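Local coordinates for protein arginase (RocF) (Helicobacter pylori, PDB 4G3H) that probably catalyses the manganese-dependent hydrolysis of L-arginine to L-ornithine and urea, the arginase reaction, at residues A117-H122 / F182-T187; I229-D234 / K275-T280; L235-G240 / N252-D257; F243-V248 / N292-Q297; E258-L263 / V298-D303. All blocks are in the same frame, centred on the assembly; numbering follows the deposited sequence.

Contact 1: residues A117-H122 / F182-T187; sequences AHADIH and FGVRST. With MN (manganese (II) ion), chain F; MN (manganese (II) ion), chain E.
Ala117 and Val184 bring their backbones within 4.2 Å (CA to CA) where two loops pass each other, 56° apart in direction. Ala117 O takes two backbone donors, from Arg185 and Ser186. Arg185 N lies 2.7 Å from Ala117 O on an almost straight bond, well above the carbonyl plane. Ser186 N reaches the same oxygen at 2.9 Å, nearly along the C=O axis. A water accepts from Ala119 N and donates to Ser186 O. Arg185 CG lies between the backbone N and the carbonyl carbon (chi1 50°). The extended chain then brings one face of the guanidinium against Ala117 CB, 3.6 Å from Arg185 NH2. Arg185 NH2 also bonds Gly183 O, and Glu250 is this arginine's main polar partner. At the edge of the His118 ring, CD2 lies 3.5 Å from Ser186 O. His118 ND1 binds one manganese at 2.3 Å, and Asp120 OD2 binds the other. Glu250 bonds both His118 NE2 and Ser186 OG. The histidine is thus held at both ring nitrogens, which fixes its rotation.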
# COMPACT_ATOMS: atom_id res chain seq x y z
N ALA A 117 -3.58 -10.02 -1.12
CA ALA A 117 -3.67 -11.46 -1.28
C ALA A 117 -2.29 -12.03 -0.94
O ALA A 117 -2.15 -13.22 -0.67
CB ALA A 117 -4.03 -11.81 -2.73
N HIS A 118 -1.28 -11.15 -0.94
CA HIS A 118 0.10 -11.54 -0.66
C HIS A 118 0.71 -10.88 0.58
O HIS A 118 0.25 -9.83 1.02
CB HIS A 118 1.00 -11.22 -1.86
CG HIS A 118 0.42 -11.62 -3.18
ND1 HIS A 118 -0.35 -10.77 -3.95
CD2 HIS A 118 0.46 -12.80 -3.85
CE1 HIS A 118 -0.76 -11.41 -5.03
NE2 HIS A 118 -0.29 -12.64 -4.99
N ALA A 119 1.75 -11.50 1.13
CA ALA A 119 2.44 -10.98 2.30
C ALA A 119 3.51 -9.96 1.89
O ALA A 119 3.90 -9.11 2.69
CB ALA A 119 3.07 -12.13 3.08
N ASP A 120 3.98 -10.07 0.66
CA ASP A 120 5.00 -9.16 0.13
C ASP A 120 6.25 -9.05 1.01
O ASP A 120 6.83 -7.97 1.14
CB ASP A 120 4.42 -7.75 -0.07
CG ASP A 120 3.38 -7.70 -1.19
OD1 ASP A 120 3.32 -8.63 -2.01
OD2 ASP A 120 2.64 -6.70 -1.26
N ILE A 121 6.66 -10.16 1.61
CA ILE A 121 7.84 -10.16 2.47
C ILE A 121 9.08 -10.56 1.68
O ILE A 121 10.16 -9.99 1.87
CB ILE A 121 7.65 -11.11 3.67
CG1 ILE A 121 6.58 -10.54 4.61
CG2 ILE A 121 8.97 -11.30 4.40
CD1 ILE A 121 6.21 -11.45 5.76
N HIS A 122 8.94 -11.54 0.80
CA HIS A 122 10.05 -12.01 0.00
C HIS A 122 9.66 -12.11 -1.46
O HIS A 122 8.58 -12.60 -1.80
CB HIS A 122 10.51 -13.39 0.50
CG HIS A 122 11.17 -13.37 1.84
ND1 HIS A 122 11.13 -14.43 2.71
CD2 HIS A 122 11.91 -12.41 2.45
CE1 HIS A 122 11.80 -14.13 3.80
NE2 HIS A 122 12.29 -12.91 3.67
N PHE A 182 -4.57 -8.68 5.99
CA PHE A 182 -5.97 -8.99 5.73
C PHE A 182 -6.10 -9.67 4.37
O PHE A 182 -5.70 -9.10 3.36
CB PHE A 182 -6.81 -7.70 5.73
CG PHE A 182 -6.86 -7.00 7.06
CD1 PHE A 182 -7.83 -7.34 8.00
CD2 PHE A 182 -5.94 -5.99 7.36
CE1 PHE A 182 -7.88 -6.69 9.24
CE2 PHE A 182 -5.99 -5.34 8.59
CZ PHE A 182 -6.96 -5.68 9.53
N GLY A 183 -6.66 -10.88 4.36
CA GLY A 183 -6.86 -11.61 3.12
C GLY A 183 -5.66 -12.30 2.49
O GLY A 183 -5.77 -12.82 1.37
N VAL A 184 -4.53 -12.32 3.18
CA VAL A 184 -3.33 -12.96 2.64
C VAL A 184 -3.58 -14.44 2.38
O VAL A 184 -4.02 -15.17 3.27
CB VAL A 184 -2.13 -12.79 3.60
CG1 VAL A 184 -0.92 -13.55 3.08
CG2 VAL A 184 -1.80 -11.31 3.76
N ARG A 185 -3.28 -14.90 1.17
CA ARG A 185 -3.53 -16.29 0.82
C ARG A 185 -2.55 -16.89 -0.18
O ARG A 185 -2.66 -18.06 -0.53
CB ARG A 185 -4.95 -16.43 0.28
CG ARG A 185 -5.28 -15.42 -0.81
CD ARG A 185 -6.70 -15.59 -1.29
NE ARG A 185 -7.02 -14.79 -2.46
CZ ARG A 185 -7.26 -13.48 -2.46
NH1 ARG A 185 -7.55 -12.87 -3.59
NH2 ARG A 185 -7.20 -12.78 -1.33
N SER A 186 -1.59 -16.09 -0.64
CA SER A 186 -0.61 -16.58 -1.60
C SER A 186 0.77 -16.16 -1.13
O SER A 186 1.14 -14.99 -1.25
CB SER A 186 -0.91 -15.99 -2.99
OG SER A 186 -0.00 -16.48 -3.96
N THR A 187 1.52 -17.11 -0.58
CA THR A 187 2.84 -16.82 -0.04
C THR A 187 3.87 -17.93 -0.27
O THR A 187 3.54 -19.03 -0.71
CB THR A 187 2.75 -16.61 1.47
OG1 THR A 187 2.24 -17.80 2.08
CG2 THR A 187 1.82 -15.45 1.80
MN MN F . -0.82 -8.49 -3.90
MN MN E . 0.91 -6.44 -2.73
O HOH W 1 3.31 -13.20 -0.62

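Contact 2: residues I229-D234 / K275-T280; sequences IYLSLD and KAVEVT. With MN (manganese (II) ion), chain E; MN (manganese (II) ion), chain F.
Leu231 bonds two residues across the contact: its N donates to Ala276 O, and its O accepts from Glu278 N. Leu233 repeats the scheme with Glu278 O and Thr280 N. These backbone bonds join strands 229-234 and 275-280 in parallel register, their axes 4.6 Å apart. The leucine-valine pairs lie on one face of the sheet. Leu231 and Val277 run side by side, with Leu231 CD2 4.0 Å from Val277 CG1, and Leu233 and Val279 pair likewise. The other face carries the polar contacts and Tyr230 on Ala276. Tyr230 OH donates to Glu278 OE1 at 2.5 Å from above the carboxylate plane, with ring and carboxylate planes 57° apart. Both residues already share this face. Their CG atoms stand anti to the backbone N (chi1 179° in each), and the extended Glu278 brings OE1 to the phenol OH. Ser88 bonds Glu278 OE2. Asp234 OD2 lies 2.3 Å from the manganese of chain F and 2.5 Å from that of chain E. The buried Glu278 carboxylate therefore has a partner for each oxygen, while one oxygen of Asp234 ties the strand end to both metals.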
# COMPACT_ATOMS: atom_id res chain seq x y z
N ILE A 229 -1.51 5.28 12.13
CA ILE A 229 -1.71 4.13 11.27
C ILE A 229 -1.62 4.45 9.79
O ILE A 229 -2.03 5.53 9.33
CB ILE A 229 -3.09 3.51 11.59
CG1 ILE A 229 -3.14 3.15 13.08
CG2 ILE A 229 -3.34 2.28 10.74
CD1 ILE A 229 -4.49 2.62 13.54
N TYR A 230 -1.07 3.50 9.04
CA TYR A 230 -0.91 3.59 7.60
C TYR A 230 -1.71 2.43 6.99
O TYR A 230 -1.49 1.27 7.35
CB TYR A 230 0.57 3.46 7.23
CG TYR A 230 0.88 3.53 5.74
CD1 TYR A 230 1.15 4.75 5.11
CD2 TYR A 230 0.90 2.37 4.96
CE1 TYR A 230 1.44 4.81 3.74
CE2 TYR A 230 1.18 2.42 3.59
CZ TYR A 230 1.45 3.64 2.99
OH TYR A 230 1.71 3.68 1.63
N LEU A 231 -2.64 2.73 6.09
CA LEU A 231 -3.42 1.67 5.45
C LEU A 231 -2.97 1.47 4.00
O LEU A 231 -2.96 2.42 3.20
CB LEU A 231 -4.93 1.96 5.48
CG LEU A 231 -5.75 0.74 5.03
CD1 LEU A 231 -7.08 0.69 5.77
CD2 LEU A 231 -5.97 0.76 3.51
N SER A 232 -2.60 0.24 3.67
CA SER A 232 -2.16 -0.08 2.32
C SER A 232 -3.10 -1.13 1.73
O SER A 232 -3.17 -2.25 2.23
CB SER A 232 -0.73 -0.60 2.35
OG SER A 232 -0.21 -0.68 1.03
N LEU A 233 -3.80 -0.76 0.67
CA LEU A 233 -4.76 -1.65 0.03
C LEU A 233 -4.35 -2.10 -1.36
O LEU A 233 -4.18 -1.27 -2.27
CB LEU A 233 -6.14 -0.98 -0.05
CG LEU A 233 -7.15 -1.59 -1.05
CD1 LEU A 233 -7.45 -3.04 -0.66
CD2 LEU A 233 -8.44 -0.79 -1.07
N ASP A 234 -4.21 -3.41 -1.52
CA ASP A 234 -3.87 -4.03 -2.80
C ASP A 234 -5.17 -4.65 -3.30
O ASP A 234 -5.74 -5.53 -2.65
CB ASP A 234 -2.81 -5.13 -2.61
CG ASP A 234 -2.37 -5.77 -3.92
OD1 ASP A 234 -3.18 -5.85 -4.88
OD2 ASP A 234 -1.21 -6.20 -3.99
N LYS A 275 -3.38 8.11 9.19
CA LYS A 275 -2.77 9.29 8.59
C LYS A 275 -2.54 9.18 7.08
O LYS A 275 -2.14 10.15 6.44
CB LYS A 275 -1.44 9.63 9.29
CG LYS A 275 -1.59 9.89 10.78
CD LYS A 275 -2.63 10.97 11.03
CE LYS A 275 -2.99 11.07 12.50
NZ LYS A 275 -4.09 12.06 12.73
N ALA A 276 -2.78 8.00 6.51
CA ALA A 276 -2.61 7.84 5.07
C ALA A 276 -3.23 6.57 4.55
O ALA A 276 -3.32 5.57 5.26
CB ALA A 276 -1.12 7.89 4.70
N VAL A 277 -3.67 6.62 3.29
CA VAL A 277 -4.24 5.46 2.64
C VAL A 277 -3.62 5.31 1.25
O VAL A 277 -3.55 6.27 0.47
CB VAL A 277 -5.76 5.54 2.49
CG1 VAL A 277 -6.26 4.31 1.75
CG2 VAL A 277 -6.43 5.62 3.87
N GLU A 278 -3.16 4.10 0.97
CA GLU A 278 -2.54 3.76 -0.30
C GLU A 278 -3.40 2.69 -0.98
O GLU A 278 -3.73 1.67 -0.36
CB GLU A 278 -1.14 3.20 -0.05
CG GLU A 278 -0.37 2.77 -1.29
CD GLU A 278 0.74 1.77 -0.98
OE1 GLU A 278 1.16 1.68 0.19
OE2 GLU A 278 1.20 1.09 -1.91
N VAL A 279 -3.78 2.92 -2.23
CA VAL A 279 -4.56 1.93 -2.99
C VAL A 279 -3.68 1.63 -4.19
O VAL A 279 -3.26 2.55 -4.90
CB VAL A 279 -5.94 2.46 -3.42
CG1 VAL A 279 -6.70 1.38 -4.19
CG2 VAL A 279 -6.75 2.88 -2.20
N THR A 280 -3.41 0.36 -4.42
CA THR A 280 -2.48 -0.00 -5.49
C THR A 280 -2.86 -1.24 -6.29
O THR A 280 -3.82 -1.95 -5.97
CB THR A 280 -1.09 -0.23 -4.86
OG1 THR A 280 -0.08 -0.29 -5.87
CG2 THR A 280 -1.09 -1.54 -4.06
MN MN E . 0.91 -6.44 -2.73
MN MN F . -0.82 -8.49 -3.90

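Contact 3: residues L235-G240 / N252-D257; sequences LDIMDG and NGLSFD. With MN (manganese (II) ion), chain F.
Asp239 reaches back from its loop to the backbone of Gly253. Its CB packs 3.7 Å from Leu254 O and equally near Gly253 N. CG stands anti to the backbone N (chi1 -171°), which carries the carboxylate toward the start of segment 252-257. OD1 then accepts from Gly253 N at 2.9 Å, on the lone pair turned away from OD2. The other oxygen, OD2, takes Lys241 N. The backbones add two bonds. Asp239 N donates to Leu254 O at 2.7 Å, and Leu254 N donates to Ile237 O at 3.1 Å. Both donors lie in the carbonyl plane on a lone pair. Gly253 CA passes close, 3.5 Å from Asp239 CA. Beside these bonds, Ile237 CD1 meets Leu254 CD1. Met238 SD lies at the edge of the Phe256 ring, 5.5 Å from its centroid, a Met-aromatic contact. Ser255 is the N-cap of helix 256-269. Asp236 OD2 binds one manganese at 2.1 Å, while its OD1 accepts from Ala117 N. With Asp234 it forms the DxD pair that follows a strand and binds manganese, in keeping with the binuclear site of the arginase family.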
# COMPACT_ATOMS: atom_id res chain seq x y z
N LEU A 235 -5.65 -4.21 -4.46
CA LEU A 235 -6.91 -4.70 -4.99
C LEU A 235 -7.00 -6.21 -5.22
O LEU A 235 -8.10 -6.76 -5.32
CB LEU A 235 -7.24 -3.95 -6.29
CG LEU A 235 -7.45 -2.43 -6.14
CD1 LEU A 235 -7.49 -1.78 -7.51
CD2 LEU A 235 -8.75 -2.16 -5.37
N ASP A 236 -5.86 -6.90 -5.29
CA ASP A 236 -5.93 -8.33 -5.50
C ASP A 236 -6.42 -9.08 -4.26
O ASP A 236 -6.44 -10.31 -4.24
CB ASP A 236 -4.58 -8.90 -5.98
CG ASP A 236 -3.47 -8.76 -4.95
OD1 ASP A 236 -3.76 -8.62 -3.74
OD2 ASP A 236 -2.30 -8.81 -5.36
N ILE A 237 -6.82 -8.34 -3.23
CA ILE A 237 -7.35 -8.98 -2.03
C ILE A 237 -8.71 -9.53 -2.44
O ILE A 237 -9.22 -10.50 -1.87
CB ILE A 237 -7.50 -8.00 -0.85
CG1 ILE A 237 -8.05 -8.75 0.37
CG2 ILE A 237 -8.39 -6.85 -1.24
CD1 ILE A 237 -8.09 -7.92 1.65
N MET A 238 -9.31 -8.90 -3.45
CA MET A 238 -10.60 -9.35 -3.95
C MET A 238 -10.37 -10.63 -4.77
O MET A 238 -9.31 -10.79 -5.38
CB MET A 238 -11.25 -8.29 -4.84
CG MET A 238 -11.83 -7.11 -4.09
SD MET A 238 -12.71 -5.97 -5.18
CE MET A 238 -11.33 -5.00 -5.78
N ASP A 239 -11.34 -11.52 -4.76
CA ASP A 239 -11.23 -12.78 -5.49
C ASP A 239 -10.76 -12.59 -6.94
O ASP A 239 -11.29 -11.75 -7.67
CB ASP A 239 -12.56 -13.51 -5.50
CG ASP A 239 -12.44 -14.91 -6.06
OD1 ASP A 239 -11.95 -15.80 -5.33
OD2 ASP A 239 -12.83 -15.12 -7.23
N GLY A 240 -9.79 -13.40 -7.35
CA GLY A 240 -9.26 -13.32 -8.70
C GLY A 240 -10.26 -13.54 -9.83
O GLY A 240 -10.05 -13.05 -10.94
N ASN A 252 -10.05 -17.52 -4.20
CA ASN A 252 -10.46 -17.58 -2.80
C ASN A 252 -10.26 -16.25 -2.09
O ASN A 252 -9.77 -16.19 -0.96
CB ASN A 252 -9.68 -18.70 -2.10
CG ASN A 252 -9.84 -20.04 -2.80
OD1 ASN A 252 -8.86 -20.74 -3.08
ND2 ASN A 252 -11.09 -20.41 -3.10
N GLY A 253 -10.65 -15.17 -2.77
CA GLY A 253 -10.52 -13.85 -2.19
C GLY A 253 -11.85 -13.29 -1.71
O GLY A 253 -12.86 -14.00 -1.65
N LEU A 254 -11.84 -12.01 -1.36
CA LEU A 254 -13.05 -11.35 -0.89
C LEU A 254 -13.90 -10.90 -2.05
O LEU A 254 -13.42 -10.74 -3.17
CB LEU A 254 -12.69 -10.11 -0.05
CG LEU A 254 -12.01 -10.31 1.29
CD1 LEU A 254 -11.69 -8.94 1.87
CD2 LEU A 254 -12.92 -11.10 2.24
N SER A 255 -15.18 -10.70 -1.77
CA SER A 255 -16.12 -10.21 -2.77
C SER A 255 -16.00 -8.69 -2.70
O SER A 255 -15.46 -8.15 -1.73
CB SER A 255 -17.54 -10.60 -2.39
OG SER A 255 -17.96 -9.87 -1.24
N PHE A 256 -16.50 -8.00 -3.71
CA PHE A 256 -16.46 -6.55 -3.74
C PHE A 256 -17.15 -5.96 -2.50
O PHE A 256 -16.62 -5.04 -1.87
CB PHE A 256 -17.13 -6.06 -5.03
CG PHE A 256 -17.28 -4.57 -5.11
CD1 PHE A 256 -16.18 -3.73 -4.98
CD2 PHE A 256 -18.53 -4.00 -5.37
CE1 PHE A 256 -16.32 -2.35 -5.10
CE2 PHE A 256 -18.68 -2.63 -5.50
CZ PHE A 256 -17.57 -1.80 -5.36
N ASP A 257 -18.31 -6.50 -2.14
CA ASP A 257 -19.06 -6.00 -0.98
C ASP A 257 -18.37 -6.30 0.35
O ASP A 257 -18.46 -5.52 1.30
CB ASP A 257 -20.47 -6.58 -0.96
CG ASP A 257 -21.37 -5.94 -2.01
OD1 ASP A 257 -21.50 -4.70 -2.00
OD2 ASP A 257 -21.94 -6.68 -2.83
MN MN F . -0.82 -8.49 -3.90

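Contact 4: residues F243-V248 / N292-Q297; sequences FTSTGV and NEEEKQ
Glu294 has the most surface buried here, and its carboxylate is gripped by the loop at Thr244 and Ser245. CG stands anti to the carbonyl carbon (chi1 -58°), and the chain then runs extended into the loop. OE2 accepts twice. Thr244 N reaches Glu294 OE2 at 2.7 Å from above the carboxylate plane, and Thr244 OG1 bonds the same oxygen at 2.7 Å on its syn lone pair. Ser245 centres an inverse gamma turn. Its OG donates to Glu294 OE1 at 2.5 Å, again from above the plane. Ser287 adds a further bond to Glu294 OE1, so both buried oxygens have at least two partners. These donors would probably favour the charged carboxylate.

Phe243 is next in buried surface. Its CE1 lies 3.7 Å from Glu294 CB, and the ring plane is 43° from the carboxylate plane. Glu294 O and Gln297 OE1 both sit at the ring edge, the latter 3.7 Å from Phe243 CD1. The amide of Gln297 is turned 37° from the ring, and the two side chains run in opposite senses.

The contact joins the first turn of helix 293-309 to the loop between strand 228-234 and helix 256-269. Phe243 also packs on Val298 of the same helix 293-309, and on Leu235 and Met238 in the loop that follows strand 228-234.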
# COMPACT_ATOMS: atom_id res chain seq x y z
N PHE A 243 -12.54 -10.04 -9.65
CA PHE A 243 -11.84 -8.82 -10.05
C PHE A 243 -10.59 -9.20 -10.83
O PHE A 243 -9.66 -9.79 -10.28
CB PHE A 243 -11.45 -7.99 -8.83
CG PHE A 243 -10.98 -6.60 -9.16
CD1 PHE A 243 -11.90 -5.60 -9.46
CD2 PHE A 243 -9.63 -6.30 -9.19
CE1 PHE A 243 -11.47 -4.31 -9.79
CE2 PHE A 243 -9.19 -5.01 -9.51
CZ PHE A 243 -10.12 -4.02 -9.81
N THR A 244 -10.57 -8.85 -12.11
CA THR A 244 -9.44 -9.23 -12.96
C THR A 244 -8.49 -8.12 -13.38
O THR A 244 -7.46 -8.39 -14.00
CB THR A 244 -9.95 -9.94 -14.23
OG1 THR A 244 -10.65 -9.01 -15.07
CG2 THR A 244 -10.91 -11.08 -13.85
N SER A 245 -8.81 -6.87 -13.05
CA SER A 245 -7.94 -5.76 -13.43
C SER A 245 -6.76 -5.58 -12.47
O SER A 245 -6.53 -4.49 -11.95
CB SER A 245 -8.75 -4.46 -13.51
OG SER A 245 -9.65 -4.51 -14.60
N THR A 246 -6.03 -6.66 -12.25
CA THR A 246 -4.88 -6.64 -11.37
C THR A 246 -3.85 -7.65 -11.89
O THR A 246 -4.22 -8.70 -12.44
CB THR A 246 -5.30 -6.96 -9.91
OG1 THR A 246 -4.23 -6.62 -9.01
CG2 THR A 246 -5.66 -8.42 -9.74
N GLY A 247 -2.57 -7.34 -11.72
CA GLY A 247 -1.51 -8.20 -12.21
C GLY A 247 -1.38 -9.62 -11.70
O GLY A 247 -1.06 -10.52 -12.47
N VAL A 248 -1.59 -9.83 -10.40
CA VAL A 248 -1.47 -11.17 -9.84
C VAL A 248 -2.74 -11.58 -9.12
O VAL A 248 -2.88 -11.38 -7.91
CB VAL A 248 -0.27 -11.25 -8.85
CG1 VAL A 248 -0.10 -12.67 -8.34
CG2 VAL A 248 1.00 -10.77 -9.54
N ASN A 292 -17.29 -1.58 -18.10
CA ASN A 292 -16.87 -0.59 -17.11
C ASN A 292 -16.95 -1.11 -15.67
O ASN A 292 -16.56 -0.41 -14.75
CB ASN A 292 -17.75 0.64 -17.22
CG ASN A 292 -16.98 1.88 -17.60
OD1 ASN A 292 -17.53 2.98 -17.63
ND2 ASN A 292 -15.70 1.71 -17.89
N GLU A 293 -17.47 -2.32 -15.50
CA GLU A 293 -17.64 -2.90 -14.18
C GLU A 293 -16.51 -2.75 -13.17
O GLU A 293 -16.70 -2.20 -12.08
CB GLU A 293 -18.00 -4.38 -14.30
CG GLU A 293 -19.40 -4.64 -14.82
CD GLU A 293 -19.90 -6.03 -14.45
OE1 GLU A 293 -20.01 -6.32 -13.24
OE2 GLU A 293 -20.18 -6.83 -15.37
N GLU A 294 -15.32 -3.25 -13.51
CA GLU A 294 -14.20 -3.19 -12.59
C GLU A 294 -13.72 -1.77 -12.30
O GLU A 294 -13.41 -1.44 -11.15
CB GLU A 294 -13.07 -4.07 -13.11
CG GLU A 294 -13.52 -5.51 -13.29
CD GLU A 294 -12.47 -6.40 -13.92
OE1 GLU A 294 -11.71 -5.92 -14.78
OE2 GLU A 294 -12.42 -7.59 -13.56
N GLU A 295 -13.66 -0.92 -13.32
CA GLU A 295 -13.22 0.43 -13.08
C GLU A 295 -14.20 1.11 -12.12
O GLU A 295 -13.79 1.82 -11.19
CB GLU A 295 -13.13 1.21 -14.39
CG GLU A 295 -12.62 2.63 -14.19
CD GLU A 295 -12.24 3.30 -15.48
OE1 GLU A 295 -11.26 2.85 -16.12
OE2 GLU A 295 -12.92 4.28 -15.86
N LYS A 296 -15.49 0.88 -12.33
CA LYS A 296 -16.51 1.45 -11.47
C LYS A 296 -16.33 0.97 -10.03
O LYS A 296 -16.53 1.74 -9.08
CB LYS A 296 -17.91 1.09 -11.97
CG LYS A 296 -18.32 1.82 -13.25
CD LYS A 296 -19.83 1.75 -13.49
CE LYS A 296 -20.30 0.35 -13.85
NZ LYS A 296 -19.81 -0.09 -15.19
N GLN A 297 -15.96 -0.29 -9.86
CA GLN A 297 -15.76 -0.82 -8.52
C GLN A 297 -14.61 -0.13 -7.80
O GLN A 297 -14.73 0.24 -6.63
CB GLN A 297 -15.53 -2.33 -8.58
CG GLN A 297 -16.76 -3.10 -9.02
CD GLN A 297 -16.55 -4.60 -9.06
OE1 GLN A 297 -15.60 -5.08 -9.66
NE2 GLN A 297 -17.45 -5.33 -8.42

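Contact 5: residues E258-L263 / V298-D303; sequences ELKQLL and VLEILD
Ile301 projects its side chain between Leu259 and Leu263 of the neighbouring helix and meets each at about a right angle. Its two branches divide the work. CG2, anti to the backbone N, lies 3.6 Å from Leu263 CD1. CD1, at the end of the other branch, lies 3.9 Å from Leu259 CD2. The same CD1 comes within 4.2 Å of Lys260 CG, where the lysine chain runs aslant over it. Segments 258-263 and 298-303 run nearly parallel, with axes 13° apart and 10.8 Å between them. They belong to helices 256-269 and 293-309, which lie next to each other on one face of the parallel sheet of this alpha/beta fold. Leu233 of the strand beneath touches Leu259, Leu263 and Ile301. On the partly exposed side, Lys260 and Glu300 cross obliquely. Lys260 NZ stays 4.2 Å from Glu300 OE1, beyond a salt bridge, and pairs with Asp257 instead. Phe256, one turn before Lys260, packs on both Glu300 and Ile301.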
# COMPACT_ATOMS: atom_id res chain seq x y z
N GLU A 258 -17.69 -7.44 0.42
CA GLU A 258 -16.97 -7.80 1.63
C GLU A 258 -15.86 -6.78 1.87
O GLU A 258 -15.69 -6.29 2.99
CB GLU A 258 -16.41 -9.22 1.51
CG GLU A 258 -17.41 -10.29 1.90
CD GLU A 258 -17.01 -11.69 1.46
OE1 GLU A 258 -17.66 -12.66 1.92
OE2 GLU A 258 -16.05 -11.83 0.67
N LEU A 259 -15.11 -6.45 0.82
CA LEU A 259 -14.02 -5.47 0.92
C LEU A 259 -14.58 -4.12 1.36
O LEU A 259 -14.02 -3.47 2.24
CB LEU A 259 -13.27 -5.31 -0.42
CG LEU A 259 -12.22 -4.19 -0.49
CD1 LEU A 259 -11.18 -4.38 0.60
CD2 LEU A 259 -11.55 -4.18 -1.84
N LYS A 260 -15.68 -3.70 0.74
CA LYS A 260 -16.32 -2.43 1.10
C LYS A 260 -16.73 -2.42 2.57
O LYS A 260 -16.57 -1.41 3.25
CB LYS A 260 -17.56 -2.19 0.22
CG LYS A 260 -17.23 -1.59 -1.15
CD LYS A 260 -18.28 -1.92 -2.20
CE LYS A 260 -19.68 -1.52 -1.77
NZ LYS A 260 -20.68 -1.88 -2.82
N GLN A 261 -17.24 -3.54 3.05
CA GLN A 261 -17.64 -3.65 4.45
C GLN A 261 -16.43 -3.59 5.36
O GLN A 261 -16.42 -2.86 6.35
CB GLN A 261 -18.41 -4.95 4.68
CG GLN A 261 -19.87 -4.86 4.30
CD GLN A 261 -20.47 -6.21 4.01
OE1 GLN A 261 -20.30 -7.17 4.78
NE2 GLN A 261 -21.19 -6.31 2.89
N LEU A 262 -15.40 -4.37 5.04
CA LEU A 262 -14.19 -4.38 5.86
C LEU A 262 -13.56 -2.99 5.86
O LEU A 262 -13.18 -2.49 6.91
CB LEU A 262 -13.18 -5.40 5.34
CG LEU A 262 -11.85 -5.43 6.11
CD1 LEU A 262 -12.09 -5.97 7.53
CD2 LEU A 262 -10.84 -6.32 5.38
N LEU A 263 -13.45 -2.38 4.68
CA LEU A 263 -12.86 -1.05 4.58
C LEU A 263 -13.60 -0.01 5.41
O LEU A 263 -12.98 0.77 6.13
CB LEU A 263 -12.84 -0.60 3.12
CG LEU A 263 -11.52 -0.76 2.37
CD1 LEU A 263 -11.69 -0.21 0.96
CD2 LEU A 263 -10.41 -0.02 3.12
N VAL A 298 -13.50 0.07 -8.51
CA VAL A 298 -12.33 0.73 -7.94
C VAL A 298 -12.72 2.17 -7.57
O VAL A 298 -12.45 2.64 -6.46
CB VAL A 298 -11.15 0.73 -8.95
CG1 VAL A 298 -9.97 1.51 -8.39
CG2 VAL A 298 -10.73 -0.71 -9.24
N LEU A 299 -13.38 2.86 -8.50
CA LEU A 299 -13.81 4.22 -8.25
C LEU A 299 -14.73 4.28 -7.03
O LEU A 299 -14.71 5.26 -6.28
CB LEU A 299 -14.51 4.79 -9.49
CG LEU A 299 -13.53 5.22 -10.59
CD1 LEU A 299 -14.28 5.65 -11.84
CD2 LEU A 299 -12.68 6.37 -10.06
N GLU A 300 -15.52 3.24 -6.82
CA GLU A 300 -16.40 3.19 -5.66
C GLU A 300 -15.58 2.99 -4.39
O GLU A 300 -15.90 3.56 -3.34
CB GLU A 300 -17.43 2.07 -5.82
CG GLU A 300 -18.53 2.40 -6.83
CD GLU A 300 -19.47 1.23 -7.09
OE1 GLU A 300 -19.93 0.60 -6.11
OE2 GLU A 300 -19.76 0.96 -8.27
N ILE A 301 -14.52 2.19 -4.48
CA ILE A 301 -13.63 1.96 -3.35
C ILE A 301 -13.05 3.32 -2.97
O ILE A 301 -13.00 3.70 -1.79
CB ILE A 301 -12.45 1.03 -3.73
CG1 ILE A 301 -12.96 -0.29 -4.30
CG2 ILE A 301 -11.55 0.80 -2.52
CD1 ILE A 301 -13.64 -1.18 -3.29
N LEU A 302 -12.61 4.06 -3.98
CA LEU A 302 -12.03 5.38 -3.77
C LEU A 302 -13.02 6.37 -3.16
O LEU A 302 -12.67 7.08 -2.22
CB LEU A 302 -11.46 5.92 -5.10
CG LEU A 302 -9.96 5.70 -5.43
CD1 LEU A 302 -9.32 4.65 -4.53
CD2 LEU A 302 -9.83 5.31 -6.90
N ASP A 303 -14.26 6.40 -3.66
CA ASP A 303 -15.28 7.29 -3.10
C ASP A 303 -15.47 6.99 -1.62
O ASP A 303 -15.57 7.90 -0.80
CB ASP A 303 -16.64 7.11 -3.78
CG ASP A 303 -16.65 7.58 -5.21
OD1 ASP A 303 -15.95 8.58 -5.53
OD2 ASP A 303 -17.37 6.97 -6.03

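Contact 2 lies deepest, about 5 Å from the chain centre, and pairs strands 228-234 and 274-280 within the parallel sheet. Contact 1 comes first along the chain, in loops after strands 110-115 and 179-182. Its centre is about 15 Å from that of contact 2, and the two share both manganese ions. Contact 3 falls between the two strands of contact 2 and adds a ligand to one metal. The segments of contacts 4 and 5 each alternate with those of contact 2. Contacts 3 and 5 share helix 256-269; contacts 4 and 5 share helix 293-309. The metal ligands lie at or just after the C-terminal strand ends, while the helices of contact 5 pack on one sheet face.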